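Local atomic coordinates of putative acyl-CoA dehydrogenase (PDB entry 5JSC), a protein that belongs to the acyl-CoA dehydrogenase family of flavoproteins and binds flavin-adenine dinucleotide. Residues M111-G123 with F251-T263. Sequence-based numbering, arbitrary orientation.
Sequences MQGLGSGAISLGG and FKLAMRTLDIFRT
Gly113 lies flat against the ring of Phe261: its carbonyl carbon C comes within 3.3 Å of Phe261 CZ, a fit that leaves no room for a side chain on Gly113. Leu114 carries on over the same face, its N placed above the centre of the Phe261 ring, while Ile260 CG2 covers the opposite face near the rim. Leu114 reaches across Thr257 at about a right angle, a chi1 of 177° turning its CG away from the backbone N, and its CD1 touches Thr257 CG2 at 3.9 Å and lies near Leu258 CD2; the nearest atoms of this side chain and the bound flavin-adenine dinucleotide are about 5 Å apart. Gly117 meets the edge of the Phe261 ring with its CA and, being bare, lets the backbones approach to 5.6 Å between its CA and Thr257 CA. Residues 111-122 and 251-263 run at 129° to each other; they belong to helix 103-122 of the N-terminal helical domain and helix 250-286, the long first helix of the C-terminal bundle, in the acyl-CoA dehydrogenase fold, and strand 186-192 of the intervening beta domain touches both. Ala118 walls the hole that receives Thr257 as a knob, along with Leu114, Gly117 and Leu121. The buried hydroxyl there, 3.5 Å from Ala118 CA, is satisfied within its own helix: Thr257 OG1 donates to Leu253 O at 2.8 Å, tilted 34° from the carbonyl plane. Leu121 returns the knob, sitting among Leu253, Arg256, Thr257 and Ile260 and meeting Ile260 tip to tip, CD1 to CD1 at 3.8 Å. Beside Leu121, one water donates to Leu121 O and accepts from Arg256 NH2, in the guanidinium plane.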
loop_
_atom_site.group_PDB
_atom_site.type_symbol
_atom_site.label_atom_id
_atom_site.label_comp_id
_atom_site.label_asym_id
_atom_site.label_seq_id
_atom_site.Cartn_x
_atom_site.Cartn_y
_atom_site.Cartn_z
ATOM N N MET C 111 14.456 25.616 14.291
ATOM C CA MET C 111 13.653 26.727 14.783
ATOM C C MET C 111 14.374 28.061 14.689
ATOM O O MET C 111 13.709 29.096 14.608
ATOM C CB MET C 111 13.213 26.476 16.223
ATOM C CG MET C 111 12.179 25.367 16.333
ATOM S SD MET C 111 10.800 25.551 15.181
ATOM C CE MET C 111 10.276 27.242 15.518
ATOM N N GLN C 112 15.708 28.066 14.679
ATOM C CA GLN C 112 16.408 29.311 14.397
ATOM C C GLN C 112 16.147 29.775 12.972
ATOM O O GLN C 112 16.166 30.977 12.705
ATOM C CB GLN C 112 17.905 29.140 14.641
ATOM C CG GLN C 112 18.260 28.859 16.095
ATOM C CD GLN C 112 17.777 29.952 17.026
ATOM O OE1 GLN C 112 16.745 29.806 17.683
ATOM N NE2 GLN C 112 18.522 31.063 17.088
ATOM N N GLY C 113 15.903 28.844 12.051
ATOM C CA GLY C 113 15.489 29.182 10.705
ATOM C C GLY C 113 14.024 29.578 10.627
ATOM O O GLY C 113 13.700 30.714 10.277
ATOM N N LEU C 114 13.122 28.646 10.957
ATOM C CA LEU C 114 11.691 28.918 10.811
ATOM C C LEU C 114 11.261 30.129 11.637
ATOM O O LEU C 114 10.482 30.970 11.162
ATOM C CB LEU C 114 10.888 27.677 11.213
ATOM C CG LEU C 114 9.364 27.846 11.172
ATOM C CD1 LEU C 114 8.880 28.076 9.750
ATOM C CD2 LEU C 114 8.686 26.621 11.794
ATOM N N GLY C 115 11.766 30.243 12.868
ATOM C CA GLY C 115 11.382 31.335 13.745
ATOM C C GLY C 115 11.872 32.695 13.306
ATOM O O GLY C 115 11.277 33.707 13.693
ATOM N N SER C 116 12.955 32.756 12.527
ATOM C CA SER C 116 13.441 34.038 12.038
ATOM C C SER C 116 13.137 34.282 10.569
ATOM O O SER C 116 13.382 35.391 10.086
ATOM C CB SER C 116 14.959 34.163 12.256
ATOM O OG SER C 116 15.681 33.256 11.429
ATOM N N GLY C 117 12.620 33.286 9.847
ATOM C CA GLY C 117 12.494 33.420 8.405
ATOM C C GLY C 117 11.611 34.579 7.980
ATOM O O GLY C 117 11.880 35.238 6.973
ATOM N N ALA C 118 10.532 34.835 8.730
ATOM C CA ALA C 118 9.662 35.945 8.359
ATOM C C ALA C 118 10.384 37.279 8.499
ATOM O O ALA C 118 10.043 38.239 7.797
ATOM C CB ALA C 118 8.380 35.920 9.199
ATOM N N ILE C 119 11.391 37.348 9.376
ATOM C CA ILE C 119 12.182 38.569 9.518
ATOM C C ILE C 119 13.174 38.691 8.368
ATOM O O ILE C 119 13.359 39.775 7.802
ATOM C CB ILE C 119 12.887 38.598 10.891
ATOM C CG1 ILE C 119 11.866 38.454 12.028
ATOM C CG2 ILE C 119 13.706 39.881 11.073
ATOM C CD1 ILE C 119 12.493 38.338 13.413
ATOM N N SER C 120 13.832 37.587 7.995
ATOM C CA SER C 120 14.679 37.608 6.803
ATOM C C SER C 120 13.890 38.052 5.578
ATOM O O SER C 120 14.391 38.824 4.752
ATOM C CB SER C 120 15.291 36.226 6.550
ATOM O OG SER C 120 16.301 35.913 7.493
ATOM N N LEU C 121 12.648 37.576 5.450
ATOM C CA LEU C 121 11.848 37.864 4.268
ATOM C C LEU C 121 11.236 39.256 4.312
ATOM O O LEU C 121 11.196 39.942 3.285
ATOM C CB LEU C 121 10.738 36.823 4.118
ATOM C CG LEU C 121 11.145 35.424 3.658
ATOM C CD1 LEU C 121 9.933 34.491 3.680
ATOM C CD2 LEU C 121 11.768 35.478 2.277
ATOM N N GLY C 122 10.752 39.689 5.477
ATOM C CA GLY C 122 9.925 40.884 5.518
ATOM C C GLY C 122 10.324 41.973 6.494
ATOM O O GLY C 122 9.612 42.974 6.615
ATOM N N GLY C 123 11.445 41.819 7.193
ATOM C CA GLY C 123 11.825 42.813 8.182
ATOM C C GLY C 123 12.346 44.100 7.563
ATOM O O GLY C 123 12.873 44.120 6.451
ATOM N N PHE C 251 -0.573 36.877 5.988
ATOM C CA PHE C 251 -0.820 35.504 5.551
ATOM C C PHE C 251 0.211 35.070 4.519
ATOM O O PHE C 251 0.800 33.987 4.631
ATOM C CB PHE C 251 -2.240 35.376 4.991
ATOM C CG PHE C 251 -2.610 33.982 4.570
ATOM C CD1 PHE C 251 -3.159 33.099 5.483
ATOM C CD2 PHE C 251 -2.420 33.560 3.265
ATOM C CE1 PHE C 251 -3.494 31.809 5.106
ATOM C CE2 PHE C 251 -2.752 32.273 2.884
ATOM C CZ PHE C 251 -3.296 31.397 3.807
ATOM N N LYS C 252 0.451 35.909 3.509
ATOM C CA LYS C 252 1.445 35.566 2.497
ATOM C C LYS C 252 2.836 35.446 3.099
ATOM O O LYS C 252 3.627 34.599 2.664
ATOM C CB LYS C 252 1.439 36.605 1.376
ATOM C CG LYS C 252 0.263 36.444 0.443
ATOM C CD LYS C 252 0.280 37.491 -0.649
ATOM C CE LYS C 252 -0.967 37.406 -1.510
ATOM N NZ LYS C 252 -1.060 38.567 -2.433
ATOM N N LEU C 253 3.152 36.269 4.102
ATOM C CA LEU C 253 4.450 36.152 4.758
ATOM C C LEU C 253 4.589 34.805 5.464
ATOM O O LEU C 253 5.632 34.142 5.361
ATOM C CB LEU C 253 4.639 37.306 5.738
ATOM C CG LEU C 253 6.031 37.419 6.353
ATOM C CD1 LEU C 253 7.099 37.526 5.266
ATOM C CD2 LEU C 253 6.095 38.617 7.290
ATOM N N ALA C 254 3.545 34.371 6.174
ATOM C CA ALA C 254 3.580 33.054 6.801
ATOM C C ALA C 254 3.770 31.966 5.756
ATOM O O ALA C 254 4.594 31.059 5.927
ATOM C CB ALA C 254 2.288 32.802 7.583
ATOM N N MET C 255 3.012 32.041 4.658
ATOM C CA MET C 255 3.112 31.014 3.627
ATOM C C MET C 255 4.493 30.997 2.990
ATOM O O MET C 255 5.040 29.923 2.710
ATOM C CB MET C 255 2.043 31.230 2.558
ATOM C CG MET C 255 0.620 31.111 3.088
ATOM S SD MET C 255 0.291 29.476 3.771
ATOM C CE MET C 255 0.175 29.826 5.516
ATOM N N ARG C 256 5.063 32.179 2.728
ATOM C CA ARG C 256 6.386 32.231 2.112
ATOM C C ARG C 256 7.457 31.692 3.050
ATOM O O ARG C 256 8.435 31.087 2.594
ATOM C CB ARG C 256 6.722 33.661 1.700
ATOM C CG ARG C 256 5.948 34.143 0.479
ATOM C CD ARG C 256 6.179 35.632 0.239
ATOM N NE ARG C 256 7.589 35.930 -0.007
ATOM C CZ ARG C 256 8.180 37.083 0.303
ATOM N NH1 ARG C 256 7.488 38.056 0.884
ATOM N NH2 ARG C 256 9.466 37.261 0.038
ATOM N N THR C 257 7.292 31.906 4.357
ATOM C CA THR C 257 8.245 31.357 5.314
ATOM C C THR C 257 8.171 29.835 5.324
ATOM O O THR C 257 9.202 29.148 5.303
ATOM C CB THR C 257 7.971 31.936 6.705
ATOM O OG1 THR C 257 8.045 33.372 6.648
ATOM C CG2 THR C 257 8.992 31.427 7.716
ATOM N N LEU C 258 6.958 29.292 5.337
ATOM C CA LEU C 258 6.790 27.844 5.283
ATOM C C LEU C 258 7.320 27.248 3.981
ATOM O O LEU C 258 7.806 26.109 3.974
ATOM C CB LEU C 258 5.311 27.501 5.474
ATOM C CG LEU C 258 4.827 27.711 6.907
ATOM C CD1 LEU C 258 3.309 27.820 6.930
ATOM C CD2 LEU C 258 5.301 26.558 7.799
ATOM N N ASP C 259 7.227 27.984 2.870
ATOM C CA ASP C 259 7.738 27.465 1.604
ATOM C C ASP C 259 9.242 27.253 1.654
ATOM O O ASP C 259 9.763 26.345 0.994
ATOM C CB ASP C 259 7.394 28.413 0.460
ATOM C CG ASP C 259 5.970 28.263 -0.014
ATOM O OD1 ASP C 259 5.328 27.242 0.318
ATOM O OD2 ASP C 259 5.497 29.169 -0.740
ATOM N N ILE C 260 9.955 28.082 2.415
ATOM C CA ILE C 260 11.381 27.856 2.608
ATOM C C ILE C 260 11.607 26.593 3.422
ATOM O O ILE C 260 12.362 25.696 3.026
ATOM C CB ILE C 260 12.029 29.070 3.296
ATOM C CG1 ILE C 260 11.782 30.340 2.485
ATOM C CG2 ILE C 260 13.525 28.816 3.527
ATOM C CD1 ILE C 260 12.296 31.584 3.173
ATOM N N PHE C 261 10.977 26.503 4.582
ATOM C CA PHE C 261 11.427 25.491 5.520
ATOM C C PHE C 261 10.694 24.159 5.409
ATOM O O PHE C 261 11.160 23.184 5.997
ATOM C CB PHE C 261 11.379 26.067 6.937
ATOM C CG PHE C 261 12.419 27.135 7.143
ATOM C CD1 PHE C 261 13.743 26.784 7.344
ATOM C CD2 PHE C 261 12.096 28.476 7.041
ATOM C CE1 PHE C 261 14.719 27.745 7.487
ATOM C CE2 PHE C 261 13.074 29.452 7.190
ATOM C CZ PHE C 261 14.387 29.085 7.408
ATOM N N ARG C 262 9.618 24.055 4.617
ATOM C CA ARG C 262 9.021 22.735 4.414
ATOM C C ARG C 262 10.021 21.759 3.802
ATOM O O ARG C 262 10.051 20.583 4.176
ATOM C CB ARG C 262 7.756 22.822 3.553
ATOM C CG ARG C 262 6.483 23.108 4.363
ATOM C CD ARG C 262 5.305 23.419 3.456
ATOM N NE ARG C 262 4.130 23.788 4.235
ATOM C CZ ARG C 262 3.031 24.329 3.719
ATOM N NH1 ARG C 262 2.969 24.588 2.417
ATOM N NH2 ARG C 262 2.001 24.619 4.505
ATOM N N THR C 263 10.864 22.220 2.869
ATOM C CA THR C 263 11.864 21.305 2.322
ATOM C C THR C 263 12.853 20.863 3.399
ATOM O O THR C 263 13.341 19.723 3.372
ATOM C CB THR C 263 12.597 21.959 1.147
ATOM O OG1 THR C 263 11.632 22.521 0.249
ATOM C CG2 THR C 263 13.432 20.932 0.380
HETATM O O HOH W 1 11.485 39.223 0.765
#